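Local structure of Exo-1,3/1,4-beta-glucanase (Pseudoalteromonas sp., 3RRX) at residues A[63-68]-A[116-121]; A[121-126]-A[432-437]. The protein probably hydrolyses beta-1,3 and beta-1,4 glucosidic bonds of glucans, as an exo-acting family 3 glycoside hydrolase. The protein carries 1 engineered substitution. One frame throughout, in Å; residues are numbered along the deposited sequence.

Contact 1 (A[63-68]-A[116-121])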
# COMPACT_ATOMS: atom_id res chain seq x y z
N TYR A 63 -2.24 -19.74 3.43
CA TYR A 63 -2.54 -19.17 4.72
C TYR A 63 -1.97 -17.75 4.80
O TYR A 63 -1.08 -17.37 4.03
CB TYR A 63 -2.05 -20.09 5.86
CG TYR A 63 -0.55 -20.28 5.93
CD1 TYR A 63 0.12 -21.13 5.06
CD2 TYR A 63 0.20 -19.62 6.90
CE1 TYR A 63 1.50 -21.30 5.13
CE2 TYR A 63 1.57 -19.78 6.98
CZ TYR A 63 2.22 -20.62 6.10
OH TYR A 63 3.59 -20.78 6.20
N LEU A 64 -2.52 -16.95 5.69
CA LEU A 64 -2.24 -15.52 5.69
C LEU A 64 -1.42 -15.06 6.88
O LEU A 64 -1.71 -15.42 8.03
CB LEU A 64 -3.56 -14.74 5.68
CG LEU A 64 -3.46 -13.21 5.68
CD1 LEU A 64 -2.81 -12.72 4.39
CD2 LEU A 64 -4.85 -12.60 5.86
N ASN A 65 -0.39 -14.27 6.59
CA ASN A 65 0.30 -13.46 7.60
C ASN A 65 -0.49 -12.18 7.82
O ASN A 65 -0.29 -11.19 7.12
CB ASN A 65 1.71 -13.09 7.11
CG ASN A 65 2.45 -12.22 8.11
OD1 ASN A 65 2.41 -12.48 9.31
ND2 ASN A 65 3.12 -11.18 7.62
N GLY A 66 -1.40 -12.20 8.79
CA GLY A 66 -2.36 -11.12 8.93
C GLY A 66 -1.72 -9.82 9.38
O GLY A 66 -2.24 -8.73 9.13
N GLY A 67 -0.58 -9.94 10.06
CA GLY A 67 0.21 -8.78 10.42
C GLY A 67 0.10 -8.38 11.88
O GLY A 67 0.90 -7.58 12.38
N ASN A 68 -0.88 -8.94 12.58
CA ASN A 68 -1.11 -8.58 13.97
C ASN A 68 -0.13 -9.27 14.91
O ASN A 68 0.16 -8.76 15.99
CB ASN A 68 -2.55 -8.90 14.39
CG ASN A 68 -2.87 -8.36 15.78
OD1 ASN A 68 -2.29 -7.37 16.23
ND2 ASN A 68 -3.81 -9.01 16.46
N SER A 116 5.52 -4.30 5.00
CA SER A 116 5.32 -3.33 6.08
C SER A 116 4.65 -3.85 7.34
O SER A 116 4.58 -3.13 8.33
CB SER A 116 4.59 -2.08 5.56
OG SER A 116 3.48 -2.43 4.75
N ASN A 117 4.16 -5.08 7.32
CA ASN A 117 3.63 -5.71 8.54
C ASN A 117 4.75 -6.19 9.46
O ASN A 117 4.51 -6.53 10.62
CB ASN A 117 2.76 -6.93 8.20
CG ASN A 117 1.44 -6.56 7.58
OD1 ASN A 117 1.00 -5.41 7.64
ND2 ASN A 117 0.77 -7.54 6.99
N VAL A 118 5.97 -6.22 8.92
CA VAL A 118 7.07 -6.91 9.59
C VAL A 118 8.11 -5.99 10.23
O VAL A 118 8.66 -5.09 9.60
CB VAL A 118 7.77 -7.90 8.62
CG1 VAL A 118 9.04 -8.47 9.26
CG2 VAL A 118 6.81 -9.02 8.23
N TYR A 119 8.38 -6.24 11.50
CA TYR A 119 9.39 -5.50 12.24
C TYR A 119 10.73 -5.56 11.52
O TYR A 119 11.19 -6.65 11.16
CB TYR A 119 9.52 -6.11 13.64
CG TYR A 119 10.60 -5.50 14.49
CD1 TYR A 119 10.44 -4.23 15.04
CD2 TYR A 119 11.78 -6.19 14.76
CE1 TYR A 119 11.43 -3.67 15.85
CE2 TYR A 119 12.77 -5.64 15.56
CZ TYR A 119 12.59 -4.37 16.10
OH TYR A 119 13.58 -3.82 16.89
N GLY A 120 11.35 -4.41 11.31
CA GLY A 120 12.65 -4.34 10.65
C GLY A 120 12.61 -4.13 9.13
O GLY A 120 13.64 -3.91 8.50
N ALA A 121 11.42 -4.20 8.54
CA ALA A 121 11.32 -4.01 7.08
C ALA A 121 11.57 -2.56 6.68
O ALA A 121 11.27 -1.63 7.43
CB ALA A 121 9.95 -4.45 6.58

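Contact 2 (A[121-126]-A[432-437])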
# COMPACT_ATOMS: atom_id res chain seq x y z
N ALA A 121 11.42 -4.20 8.54
CA ALA A 121 11.32 -4.01 7.08
C ALA A 121 11.57 -2.56 6.68
O ALA A 121 11.27 -1.63 7.43
CB ALA A 121 9.95 -4.45 6.58
N THR A 122 12.14 -2.36 5.49
CA THR A 122 12.22 -1.03 4.91
C THR A 122 10.81 -0.50 4.66
O THR A 122 9.98 -1.20 4.09
CB THR A 122 12.96 -1.05 3.57
OG1 THR A 122 14.29 -1.56 3.78
CG2 THR A 122 13.03 0.35 2.98
N LEU A 123 10.52 0.73 5.08
CA LEU A 123 9.22 1.33 4.78
C LEU A 123 9.36 2.40 3.71
O LEU A 123 9.96 3.45 3.94
CB LEU A 123 8.56 1.89 6.05
CG LEU A 123 8.35 0.89 7.20
CD1 LEU A 123 7.85 1.58 8.47
CD2 LEU A 123 7.39 -0.26 6.78
N PHE A 124 8.83 2.13 2.52
CA PHE A 124 8.86 3.10 1.44
C PHE A 124 7.77 4.15 1.66
O PHE A 124 6.85 3.93 2.45
CB PHE A 124 8.69 2.38 0.09
CG PHE A 124 9.80 1.40 -0.20
CD1 PHE A 124 10.99 1.83 -0.77
CD2 PHE A 124 9.67 0.07 0.14
CE1 PHE A 124 12.02 0.95 -1.01
CE2 PHE A 124 10.70 -0.83 -0.10
CZ PHE A 124 11.88 -0.39 -0.67
N PRO A 125 7.88 5.29 0.98
CA PRO A 125 6.77 6.26 1.03
C PRO A 125 5.47 5.58 0.62
O PRO A 125 5.50 4.69 -0.24
CB PRO A 125 7.16 7.29 -0.02
CG PRO A 125 8.65 7.23 -0.08
CD PRO A 125 8.99 5.76 0.14
N HIS A 126 4.36 5.96 1.24
CA HIS A 126 3.07 5.47 0.80
C HIS A 126 2.82 5.96 -0.62
O HIS A 126 3.48 6.89 -1.08
CB HIS A 126 1.94 5.89 1.74
CG HIS A 126 1.74 4.96 2.89
ND1 HIS A 126 1.39 3.64 2.72
CD2 HIS A 126 1.85 5.15 4.23
CE1 HIS A 126 1.27 3.06 3.90
NE2 HIS A 126 1.56 3.95 4.84
N GLY A 432 -0.11 4.76 8.69
CA GLY A 432 -0.71 3.47 8.96
C GLY A 432 -0.06 2.32 8.21
O GLY A 432 0.77 2.54 7.33
N TRP A 433 -0.42 1.09 8.57
CA TRP A 433 0.15 -0.11 7.95
C TRP A 433 1.66 -0.12 8.07
O TRP A 433 2.37 -0.36 7.09
CB TRP A 433 -0.22 -0.20 6.46
CG TRP A 433 -1.69 -0.17 6.14
CD1 TRP A 433 -2.40 0.87 5.61
CD2 TRP A 433 -2.63 -1.24 6.33
NE1 TRP A 433 -3.72 0.52 5.45
CE2 TRP A 433 -3.89 -0.77 5.89
CE3 TRP A 433 -2.54 -2.54 6.82
CZ2 TRP A 433 -5.04 -1.55 5.93
CZ3 TRP A 433 -3.68 -3.32 6.86
CH2 TRP A 433 -4.91 -2.83 6.41
N SER A 434 2.17 0.16 9.27
CA SER A 434 3.62 0.24 9.49
C SER A 434 3.96 -0.48 10.78
O SER A 434 3.90 0.10 11.86
CB SER A 434 4.09 1.69 9.55
OG SER A 434 3.83 2.37 8.33
N VAL A 435 4.30 -1.76 10.65
CA VAL A 435 4.50 -2.66 11.77
C VAL A 435 3.18 -2.95 12.47
O VAL A 435 2.85 -4.12 12.72
CB VAL A 435 5.57 -2.15 12.76
CG1 VAL A 435 5.72 -3.11 13.92
CG2 VAL A 435 6.90 -1.98 12.03
N SER A 436 2.41 -1.91 12.76
CA SER A 436 1.05 -2.07 13.25
C SER A 436 0.04 -1.44 12.30
O SER A 436 0.40 -0.74 11.34
CB SER A 436 0.91 -1.47 14.66
OG SER A 436 0.82 -0.06 14.61
N TRP A 437 -1.24 -1.70 12.56
CA TRP A 437 -2.33 -1.32 11.67
C TRP A 437 -2.56 0.19 11.63
O TRP A 437 -2.41 0.82 10.58
CB TRP A 437 -3.59 -2.05 12.12
CG TRP A 437 -4.80 -1.87 11.25
CD1 TRP A 437 -4.85 -1.86 9.88
CD2 TRP A 437 -6.14 -1.69 11.71
NE1 TRP A 437 -6.15 -1.68 9.47
CE2 TRP A 437 -6.96 -1.57 10.57
CE3 TRP A 437 -6.73 -1.61 12.98
CZ2 TRP A 437 -8.34 -1.38 10.66
CZ3 TRP A 437 -8.10 -1.42 13.06
CH2 TRP A 437 -8.89 -1.31 11.91

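Contact 1 (A[63-68]-A[116-121])
N117 meets the loop 66-67 with its carboxamide alongside the backbone of G67. Its CG lies beside its own backbone N (chi1 -71°), which carries the amide across to the other segment. There N117 ND2 comes to 3.7 Å from G67 CA, and N117 CG sits 3.8 Å from the same CA. N117 ND2 is also 3.8 Å from N65 O and 3.9 Å from G66 O, too far for a bond to either, so the touch is packing. G67 has room for this only because it lacks a side chain: a CB would run into N117 ND2, and at a phi of 104° it would also press against the carbonyl O of G66. The contact belongs to the TIM-barrel-type N-terminal domain of family 3. It joins the loop after strand 62-65 to the loop after the adjacent parallel strand 106-110. In N65, CG anti to the backbone N (chi1 179°) extends the amide toward V118, with N65 ND2 4.3 Å from V118 CG2. That ND2 hydrogen-bonds T109 OG1 on the neighbouring strand. W82 of helix 79-94 packs on both N65 and V118. V118 begins a type II turn that A121 N closes on V118 O at 3.1 Å.

Contact 2 (A[121-126]-A[432-437])
The H126 ring presents its edge to segment 432-437, with G432 O in its plane and W433 CB also at the edge, 4.4 Å from H126 CE1. H113 stacks on this ring, and the ring of Y175 meets it at an oblique angle. On the other segment, W437 CD1 lies over one face of the W433 indole, 3.5 Å above the plane and toward the rim. H126 NE2 donates to G432 O at 3.0 Å. The bond is bent, 143° at the hydrogen, and the donor is tilted 23° from the carbonyl plane. The H126 CG sits beside its backbone N (chi1 -86°), which turns the imidazole toward the loop. With an alanine here, G432 O would probably lose this donor and H113 its stacking partner. Beside the bond, L123 CD1 packs on S434 CB at 3.9 Å. The hydroxyl of S434 lies near G432 O and is hydrogen-bonded to G431 O. W433 NE1 bonds E176 OE2. The contact joins the family 3 N-terminal and C-terminal domains. H126 is the N-cap residue of helix 127-133. F124 packs on helices 136-151 and 384-397, while segment 432-437 follows helix 426-430.

How the contacts relate
The two contacts follow one another along the loop after strand 106-110 and share A121. Their centres are about 10 Å apart. Contact 1 packs this loop against N65, G66 and G67 of segment 63-68, and contact 2 ties its later part to the C-terminal domain. They also touch directly. V435 N lies 2.7 Å from S116 O, probably as a hydrogen bond, and S116 CB packs 3.6 Å from L123 CD2. H113, from the same loop, binds both W433 O and F124 O, which links the two sides of contact 2. Neither contact reaches the calcium or sodium site. A bound 1,2-ethanediol, probably a crystallisation additive, lies about 5 Å from the W433 side chain.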